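Local coordinates for protein alkaline serine protease AL20 (Nesterenkonia abyssinica, PDB 3CP7) that probably hydrolyses peptide bonds as a secreted, thermostable, trypsin-like alkaline serine protease, at residues A[12-17]-A[50-55]; A[34-39]-A[95-100]; A[160-165]-A[196-201]. All coordinates share one frame; numbering follows the deposited sequence.

Contact 1. Residues A[12-17]-A[50-55]; sequences VFFSTN and QFARNF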
loop_
_atom_site.group_PDB
_atom_site.type_symbol
_atom_site.label_atom_id
_atom_site.label_comp_id
_atom_site.label_asym_id
_atom_site.label_seq_id
_atom_site.Cartn_x
_atom_site.Cartn_y
_atom_site.Cartn_z
ATOM N N VAL A 12 13.239 -12.003 -10.937
ATOM C CA VAL A 12 12.186 -12.254 -9.956
ATOM C C VAL A 12 11.447 -13.539 -10.342
ATOM O O VAL A 12 11.178 -13.768 -11.527
ATOM C CB VAL A 12 11.188 -11.067 -9.911
ATOM C CG1 VAL A 12 9.946 -11.427 -9.132
ATOM C CG2 VAL A 12 11.839 -9.838 -9.291
ATOM N N PHE A 13 11.155 -14.372 -9.345
ATOM C CA PHE A 13 10.264 -15.519 -9.506
ATOM C C PHE A 13 9.083 -15.308 -8.577
ATOM O O PHE A 13 9.240 -14.820 -7.460
ATOM C CB PHE A 13 10.967 -16.826 -9.117
ATOM C CG PHE A 13 12.204 -17.126 -9.917
ATOM C CD1 PHE A 13 13.424 -16.543 -9.579
ATOM C CD2 PHE A 13 12.156 -18.006 -10.991
ATOM C CE1 PHE A 13 14.565 -16.822 -10.309
ATOM C CE2 PHE A 13 13.304 -18.293 -11.730
ATOM C CZ PHE A 13 14.506 -17.710 -11.377
ATOM N N PHE A 14 7.891 -15.668 -9.034
ATOM C CA PHE A 14 6.717 -15.634 -8.158
ATOM C C PHE A 14 5.646 -16.591 -8.656
ATOM O O PHE A 14 5.733 -17.093 -9.775
ATOM C CB PHE A 14 6.172 -14.200 -8.000
ATOM C CG PHE A 14 5.544 -13.624 -9.250
ATOM C CD1 PHE A 14 4.168 -13.696 -9.445
ATOM C CD2 PHE A 14 6.320 -12.985 -10.205
ATOM C CE1 PHE A 14 3.581 -13.161 -10.584
ATOM C CE2 PHE A 14 5.735 -12.443 -11.348
ATOM C CZ PHE A 14 4.366 -12.528 -11.534
ATOM N N SER A 15 4.643 -16.829 -7.819
ATOM C CA SER A 15 3.533 -17.706 -8.191
ATOM C C SER A 15 2.195 -17.044 -7.906
ATOM O O SER A 15 2.089 -16.184 -7.037
ATOM C CB SER A 15 3.619 -19.032 -7.432
ATOM O OG SER A 15 4.819 -19.711 -7.748
ATOM N N THR A 16 1.179 -17.444 -8.668
ATOM C CA THR A 16 -0.202 -17.044 -8.418
ATOM C C THR A 16 -1.070 -18.293 -8.557
ATOM O O THR A 16 -0.552 -19.384 -8.767
ATOM C CB THR A 16 -0.696 -15.976 -9.424
ATOM O OG1 THR A 16 -0.881 -16.585 -10.707
ATOM C CG2 THR A 16 0.298 -14.821 -9.544
ATOM N N ASN A 17 -2.386 -18.130 -8.440
ATOM C CA ASN A 17 -3.324 -19.220 -8.714
ATOM C C ASN A 17 -3.216 -19.731 -10.156
ATOM O O ASN A 17 -3.625 -20.855 -10.454
ATOM C CB ASN A 17 -4.762 -18.776 -8.433
ATOM C CG ASN A 17 -5.064 -18.651 -6.948
ATOM O OD1 ASN A 17 -4.327 -19.156 -6.097
ATOM N ND2 ASN A 17 -6.162 -17.974 -6.632
ATOM N N GLN A 50 -5.223 -10.616 -5.849
ATOM C CA GLN A 50 -4.466 -10.697 -4.595
ATOM C C GLN A 50 -2.961 -10.569 -4.832
ATOM O O GLN A 50 -2.527 -10.402 -5.967
ATOM C CB GLN A 50 -4.786 -11.995 -3.860
ATOM C CG GLN A 50 -4.424 -13.266 -4.624
ATOM C CD GLN A 50 -4.934 -14.537 -3.947
ATOM O OE1 GLN A 50 -5.445 -14.500 -2.827
ATOM N NE2 GLN A 50 -4.781 -15.671 -4.627
ATOM N N PHE A 51 -2.176 -10.636 -3.759
ATOM C CA PHE A 51 -0.721 -10.538 -3.887
ATOM C C PHE A 51 -0.108 -11.809 -4.466
ATOM O O PHE A 51 -0.645 -12.909 -4.298
ATOM C CB PHE A 51 -0.062 -10.206 -2.540
ATOM C CG PHE A 51 -0.317 -8.804 -2.076
ATOM C CD1 PHE A 51 -1.476 -8.486 -1.366
ATOM C CD2 PHE A 51 0.579 -7.795 -2.379
ATOM C CE1 PHE A 51 -1.723 -7.180 -0.937
ATOM C CE2 PHE A 51 0.353 -6.487 -1.959
ATOM C CZ PHE A 51 -0.799 -6.176 -1.230
ATOM N N ALA A 52 1.015 -11.642 -5.158
ATOM C CA ALA A 52 1.818 -12.761 -5.618
ATOM C C ALA A 52 2.310 -13.561 -4.414
ATOM O O ALA A 52 2.471 -13.030 -3.310
ATOM C CB ALA A 52 3.010 -12.242 -6.426
ATOM N N ARG A 53 2.537 -14.849 -4.634
ATOM C CA ARG A 53 3.058 -15.714 -3.594
ATOM C C ARG A 53 4.487 -16.093 -3.916
ATOM O O ARG A 53 4.876 -16.155 -5.082
ATOM C CB ARG A 53 2.186 -16.961 -3.462
ATOM C CG ARG A 53 0.817 -16.664 -2.865
ATOM C CD ARG A 53 0.007 -17.932 -2.651
ATOM N NE ARG A 53 -0.887 -18.219 -3.772
ATOM C CZ ARG A 53 -0.668 -19.132 -4.714
ATOM N NH1 ARG A 53 0.435 -19.876 -4.706
ATOM N NH2 ARG A 53 -1.565 -19.301 -5.674
ATOM N N ASN A 54 5.275 -16.315 -2.871
ATOM C CA ASN A 54 6.659 -16.766 -3.009
ATOM C C ASN A 54 7.506 -15.909 -3.946
ATOM O O ASN A 54 8.280 -16.416 -4.766
ATOM C CB ASN A 54 6.697 -18.242 -3.396
ATOM C CG ASN A 54 6.046 -19.120 -2.349
ATOM O OD1 ASN A 54 6.093 -18.823 -1.152
ATOM N ND2 ASN A 54 5.421 -20.192 -2.791
ATOM N N PHE A 55 7.344 -14.595 -3.801
ATOM C CA PHE A 55 8.147 -13.624 -4.528
ATOM C C PHE A 55 9.590 -13.731 -4.064
ATOM O O PHE A 55 9.889 -13.566 -2.876
ATOM C CB PHE A 55 7.594 -12.216 -4.288
ATOM C CG PHE A 55 8.281 -11.118 -5.076
ATOM C CD1 PHE A 55 7.618 -10.491 -6.122
ATOM C CD2 PHE A 55 9.548 -10.667 -4.720
ATOM C CE1 PHE A 55 8.219 -9.450 -6.834
ATOM C CE2 PHE A 55 10.171 -9.628 -5.419
ATOM C CZ PHE A 55 9.498 -9.020 -6.485
HETATM O O HOH W 1 5.537 -20.959 -5.496
HETATM O O HOH W 2 -3.380 -15.927 -6.890
#

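Contact 2. Residues A[34-39]-A[95-100]; sequences STVATA and AVLETK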
loop_
_atom_site.group_PDB
_atom_site.type_symbol
_atom_site.label_atom_id
_atom_site.label_comp_id
_atom_site.label_asym_id
_atom_site.label_seq_id
_atom_site.Cartn_x
_atom_site.Cartn_y
_atom_site.Cartn_z
ATOM N N SER A 34 16.731 -3.020 2.134
ATOM C CA SER A 34 16.027 -4.248 1.788
ATOM C C SER A 34 15.033 -4.086 0.643
ATOM O O SER A 34 14.178 -4.952 0.458
ATOM C CB SER A 34 15.273 -4.775 3.013
ATOM O OG SER A 34 16.164 -5.023 4.089
ATOM N N THR A 35 15.134 -2.991 -0.106
ATOM C CA THR A 35 14.061 -2.621 -1.030
ATOM C C THR A 35 14.465 -2.758 -2.488
ATOM O O THR A 35 15.490 -2.212 -2.916
ATOM C CB THR A 35 13.572 -1.192 -0.749
ATOM O OG1 THR A 35 13.091 -1.111 0.595
ATOM C CG2 THR A 35 12.411 -0.795 -1.668
ATOM N N VAL A 36 13.631 -3.478 -3.242
ATOM C CA VAL A 36 13.746 -3.518 -4.703
ATOM C C VAL A 36 12.538 -2.859 -5.367
ATOM O O VAL A 36 11.392 -2.990 -4.902
ATOM C CB VAL A 36 13.952 -4.952 -5.267
ATOM C CG1 VAL A 36 15.276 -5.539 -4.796
ATOM C CG2 VAL A 36 12.790 -5.883 -4.898
ATOM N N ALA A 37 12.810 -2.147 -6.454
ATOM C CA ALA A 37 11.775 -1.585 -7.308
ATOM C C ALA A 37 11.398 -2.610 -8.352
ATOM O O ALA A 37 12.257 -3.314 -8.907
ATOM C CB ALA A 37 12.282 -0.346 -7.988
ATOM N N THR A 38 10.101 -2.682 -8.625
ATOM C CA THR A 38 9.595 -3.581 -9.651
ATOM C C THR A 38 8.278 -3.020 -10.191
ATOM O O THR A 38 7.920 -1.869 -9.894
ATOM C CB THR A 38 9.460 -5.029 -9.099
ATOM O OG1 THR A 38 9.222 -5.932 -10.183
ATOM C CG2 THR A 38 8.342 -5.159 -8.066
ATOM N N ALA A 39 7.573 -3.805 -11.003
ATOM C CA ALA A 39 6.248 -3.408 -11.501
ATOM C C ALA A 39 5.175 -3.889 -10.538
ATOM O O ALA A 39 5.313 -4.939 -9.909
ATOM C CB ALA A 39 6.001 -3.979 -12.895
ATOM N N ALA A 95 9.327 -4.233 -3.335
ATOM C CA ALA A 95 9.301 -5.399 -2.457
ATOM C C ALA A 95 10.393 -5.233 -1.421
ATOM O O ALA A 95 11.543 -4.911 -1.744
ATOM C CB ALA A 95 9.495 -6.688 -3.255
ATOM N N VAL A 96 10.011 -5.438 -0.166
ATOM C CA VAL A 96 10.948 -5.388 0.946
ATOM C C VAL A 96 11.344 -6.823 1.289
ATOM O O VAL A 96 10.487 -7.654 1.607
ATOM C CB VAL A 96 10.328 -4.687 2.163
ATOM C CG1 VAL A 96 11.347 -4.587 3.293
ATOM C CG2 VAL A 96 9.824 -3.298 1.772
ATOM N N LEU A 97 12.643 -7.098 1.183
ATOM C CA LEU A 97 13.157 -8.453 1.274
ATOM C C LEU A 97 13.606 -8.833 2.670
ATOM O O LEU A 97 13.852 -7.983 3.521
ATOM C CB LEU A 97 14.303 -8.656 0.267
ATOM C CG LEU A 97 13.991 -8.255 -1.188
ATOM C CD1 LEU A 97 15.206 -8.463 -2.056
ATOM C CD2 LEU A 97 12.765 -8.982 -1.776
ATOM N N GLU A 98 13.687 -10.139 2.882
ATOM C CA GLU A 98 14.190 -10.713 4.118
ATOM C C GLU A 98 15.618 -10.268 4.416
ATOM O O GLU A 98 16.359 -9.804 3.532
ATOM C CB GLU A 98 14.154 -12.240 4.020
ATOM C CG GLU A 98 15.143 -12.813 2.999
ATOM C CD GLU A 98 15.146 -14.331 2.923
ATOM O OE1 GLU A 98 14.985 -14.992 3.974
ATOM O OE2 GLU A 98 15.339 -14.862 1.808
ATOM N N THR A 99 15.985 -10.421 5.685
ATOM C CA THR A 99 17.348 -10.280 6.145
ATOM C C THR A 99 17.856 -11.691 6.456
ATOM O O THR A 99 17.121 -12.507 7.017
ATOM C CB THR A 99 17.387 -9.385 7.398
ATOM O OG1 THR A 99 16.962 -8.062 7.049
ATOM C CG2 THR A 99 18.775 -9.293 7.974
ATOM N N LYS A 100 19.086 -11.987 6.041
ATOM C CA LYS A 100 19.664 -13.321 6.218
ATOM C C LYS A 100 20.769 -13.268 7.254
ATOM O O LYS A 100 21.843 -12.733 6.983
ATOM C CB LYS A 100 20.248 -13.829 4.906
ATOM C CG LYS A 100 19.237 -14.130 3.834
ATOM C CD LYS A 100 19.965 -14.639 2.614
ATOM C CE LYS A 100 19.015 -14.909 1.482
ATOM N NZ LYS A 100 19.712 -15.715 0.450
HETATM O O HOH W 3 17.248 -7.331 2.778
HETATM O O HOH W 4 14.654 -7.056 5.922
#

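Contact 3. Residues A[160-165]-A[196-201]; sequences IPCNMT and NVMFGP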
loop_
_atom_site.group_PDB
_atom_site.type_symbol
_atom_site.label_atom_id
_atom_site.label_comp_id
_atom_site.label_asym_id
_atom_site.label_seq_id
_atom_site.Cartn_x
_atom_site.Cartn_y
_atom_site.Cartn_z
ATOM N N ILE A 160 9.742 3.608 -24.833
ATOM C CA ILE A 160 11.051 3.609 -25.481
ATOM C C ILE A 160 11.169 2.448 -26.468
ATOM O O ILE A 160 10.531 1.420 -26.293
ATOM C CB ILE A 160 12.224 3.521 -24.453
ATOM C CG1 ILE A 160 12.108 2.265 -23.560
ATOM C CG2 ILE A 160 12.300 4.798 -23.628
ATOM C CD1 ILE A 160 13.310 2.016 -22.641
ATOM N N PRO A 161 12.013 2.595 -27.505
ATOM C CA PRO A 161 12.243 1.445 -28.382
ATOM C C PRO A 161 12.899 0.306 -27.604
ATOM O O PRO A 161 13.914 0.521 -26.927
ATOM C CB PRO A 161 13.194 1.992 -29.458
ATOM C CG PRO A 161 13.799 3.227 -28.873
ATOM C CD PRO A 161 12.787 3.787 -27.911
ATOM N N CYS A 162 12.311 -0.884 -27.672
ATOM C CA CYS A 162 12.770 -1.997 -26.848
ATOM C C CYS A 162 12.161 -3.304 -27.292
ATOM O O CYS A 162 10.944 -3.416 -27.384
ATOM C CB CYS A 162 12.375 -1.748 -25.389
ATOM S SG CYS A 162 13.025 -2.962 -24.238
ATOM N N ASN A 163 13.008 -4.296 -27.526
ATOM C CA ASN A 163 12.552 -5.588 -28.023
ATOM C C ASN A 163 12.368 -6.652 -26.933
ATOM O O ASN A 163 12.085 -7.797 -27.246
ATOM C CB ASN A 163 13.491 -6.101 -29.135
ATOM C CG ASN A 163 14.862 -6.475 -28.609
ATOM O OD1 ASN A 163 15.188 -6.222 -27.453
ATOM N ND2 ASN A 163 15.678 -7.080 -29.467
ATOM N N MET A 164 12.517 -6.272 -25.658
ATOM C CA MET A 164 12.419 -7.259 -24.579
ATOM C C MET A 164 10.994 -7.781 -24.397
ATOM O O MET A 164 10.030 -7.034 -24.568
ATOM C CB MET A 164 12.957 -6.709 -23.253
ATOM C CG MET A 164 14.465 -6.501 -23.264
ATOM S SD MET A 164 15.184 -6.216 -21.625
ATOM C CE MET A 164 14.636 -4.539 -21.255
ATOM N N THR A 165 10.907 -9.055 -24.018
ATOM C CA THR A 165 9.665 -9.823 -23.963
ATOM C C THR A 165 9.243 -10.088 -22.511
ATOM O O THR A 165 9.913 -9.644 -21.574
ATOM C CB THR A 165 9.840 -11.185 -24.706
ATOM O OG1 THR A 165 10.924 -11.913 -24.103
ATOM C CG2 THR A 165 10.120 -10.982 -26.192
ATOM N N ASN A 196 7.947 -3.906 -30.265
ATOM C CA ASN A 196 9.248 -3.338 -29.894
ATOM C C ASN A 196 9.211 -1.934 -29.277
ATOM O O ASN A 196 10.129 -1.131 -29.483
ATOM C CB ASN A 196 10.205 -3.356 -31.097
ATOM C CG ASN A 196 10.464 -4.752 -31.611
ATOM O OD1 ASN A 196 10.690 -4.949 -32.806
ATOM N ND2 ASN A 196 10.409 -5.731 -30.727
ATOM N N VAL A 197 8.152 -1.635 -28.528
ATOM C CA VAL A 197 8.127 -0.439 -27.689
ATOM C C VAL A 197 7.727 -0.864 -26.279
ATOM O O VAL A 197 6.733 -1.557 -26.088
ATOM C CB VAL A 197 7.183 0.662 -28.243
ATOM C CG1 VAL A 197 7.193 1.899 -27.340
ATOM C CG2 VAL A 197 7.599 1.070 -29.659
ATOM N N MET A 198 8.540 -0.473 -25.299
ATOM C CA MET A 198 8.261 -0.753 -23.893
ATOM C C MET A 198 7.763 0.508 -23.203
ATOM O O MET A 198 8.374 1.575 -23.324
ATOM C CB MET A 198 9.528 -1.226 -23.194
ATOM C CG MET A 198 9.341 -1.490 -21.692
ATOM S SD MET A 198 8.466 -3.025 -21.351
ATOM C CE MET A 198 9.764 -4.199 -21.781
ATOM N N PHE A 199 6.658 0.380 -22.469
ATOM C CA PHE A 199 6.134 1.485 -21.689
ATOM C C PHE A 199 6.445 1.312 -20.226
ATOM O O PHE A 199 6.450 0.195 -19.696
ATOM C CB PHE A 199 4.630 1.671 -21.935
ATOM C CG PHE A 199 4.337 2.091 -23.339
ATOM C CD1 PHE A 199 4.191 1.141 -24.338
ATOM C CD2 PHE A 199 4.294 3.440 -23.677
ATOM C CE1 PHE A 199 3.972 1.526 -25.669
ATOM C CE2 PHE A 199 4.079 3.840 -25.006
ATOM C CZ PHE A 199 3.923 2.883 -25.998
ATOM N N GLY A 200 6.734 2.443 -19.601
ATOM C CA GLY A 200 7.017 2.489 -18.180
ATOM C C GLY A 200 6.295 3.657 -17.564
ATOM O O GLY A 200 6.126 4.695 -18.200
ATOM N N PRO A 201 5.865 3.511 -16.309
ATOM C CA PRO A 201 5.084 4.574 -15.686
ATOM C C PRO A 201 5.910 5.802 -15.326
ATOM O O PRO A 201 7.116 5.696 -15.053
ATOM C CB PRO A 201 4.541 3.905 -14.416
ATOM C CG PRO A 201 5.611 2.881 -14.073
ATOM C CD PRO A 201 6.030 2.343 -15.415
#

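Contact 1. Residues A[12-17]-A[50-55]
Val12 sits on the ring of Phe55. Its CG1 lies over one face, offset toward the rim, 3.8 Å from the ring centroid of Phe55 and 24° off the normal. The first torsion of Phe55 (chi1 -176°) sets CG anti to the backbone N and swings the ring under this methyl. CG2 of Val12 also reaches CZ. With an alanine in place of Phe55 the ring would be gone, which is likely to open a gap beneath Val12 and leave its CG1 without a face to rest on. Two residues on, Phe14 CD1 meets Ala52 CB at 3.5 Å. Ser15 and Arg53 form an antiparallel hydrogen-bonded pair, with Ser15 N to Arg53 O and Arg53 N to Ser15 O both 2.8 Å. The bend of the Arg53 chain at chi3 (-95°) brings its guanidinium to the end of the strand, where Thr16 CA lies over one face. NH2 of Arg53 gives a bent bond of 2.8 Å to Asn17 OD1. Two waters add bridges: one joins Ser15 OG, also bound to Asp20, to Asn54 ND2, and the other joins Asn17 N to Gln50 NE2. Nearby, Gln50 and Phe51 pack on Gly48 and Gly49 of the second subunit. The chain turns a corner at Asn54 and enters strand 55-59. That strand meets strand 9-16 where the antiparallel beta-barrel closes, as in the N-terminal barrel of chymotrypsin-like proteases.

Contact 2. Residues A[34-39]-A[95-100]
The flat groups joining Ser34 and Val36 to Ala95 and Leu97 are peptide units, for neither segment carries an aromatic ring. Each amide donor lies in the plane of the carbonyl it binds: Leu97 N on Ser34 O, Val36 N on Ala95 O, and Ala95 N on Val36 O. The side chains of Val36 and Ala95 stand on one face of this layer, those of Thr35 and Val96 on the other. The layer is part of the six-stranded antiparallel beta-barrel of the trypsin-like fold, in which strand 35-38 runs between strands 19-27 and 93-97. The two strand axes approach to 4.9 Å, with their directions 150° apart. Weaker CA-H...O contacts fill in between the amide bonds, such as Val96 CA to Ser34 O at 3.3 Å.

On the face of Val36 the contacts are apolar. With chi1 at -64°, Val36 CG2 stands between its own backbone N and carbonyl carbon, 3.8 Å from Ala95 CB. The other methyl, CG1, meets Leu97 CD1 at 4.0 Å, and the two side chains cross at about a right angle. Phe57 of strand 55-59 packs against both Val36 and Leu97. On the other face, Val96 CG1 reaches Ser34 CB, and Val96 CG2 lies beside Thr35 OG1, which is bound to Asn32. Ser34 OG, bonded to the Asn32 carbonyl, also accepts from two waters. One of them donates to Glu98 O at 2.7 Å. The other donates to Leu97 O and lies 2.8 Å from Thr99 OG1.

Contact 3. Residues A[160-165]-A[196-201]
Met198 is the main bump, and its CB presses into the notch between Ile160 and Cys162. Met198 CB lies 3.6 Å from Cys162 CB and 4.4 Å from Ile160 CG1. From there the thioether chain bends at chi2 (76°) and again at chi3 (73°). This curls the terminal methyl back toward Met164, where Met198 CE comes 4.3 Å from Met164 CB. Trp173 packs on both Ile160 and Met198. Strand 197-200 follows 158-161 in the second antiparallel sheet of the trypsin-like fold. Phe199 makes backbone bonds with Ser188 and Tyr189 of strand 183-191, consistent with the closing of the second barrel of this fold. The disulfide of Cys162 with Cys144 ties the residue just after strand 158-161 to strand 142-150. Ile160 N to Met198 O and Met198 N to Ile160 O are both 2.9 Å. Val197 fits against the backbone instead, with CG1 3.5 Å from Ile160 O. Beyond Pro161 the register slips by one residue, so that Asn163 faces Asn196. Cys162 N still reaches Asn196 O at 2.8 Å, but it sits 58° out of that carbonyl's plane. At this end the amide of Asn196 lies against the flank of Asn163, its ND2 3.5 Å from Asn163 CB.

How the contacts relate
From the N terminus, strand 9-16 comes first. Contact 1 closes a loop of residues 18-49, which holds strands 19-27 and 35-38. Contact 2 starts within that loop and ends past it, at 95-100, so the two cross. They touch: Phe55 CE2 of contact 1 packs on Ala95 CB of contact 2. In the first barrel, contact 1 joins 9-16 to the run-in of 55-59 and contact 2 joins 35-38 to 93-97. Contact 3 follows in series, closing a loop of residues 166-195 in the second sheet, touching neither. The likely catalytic triad draws on these loops: His41 lies within both of the crossing ones, Asp91 within that of contact 2, and Ser169 within that of contact 3.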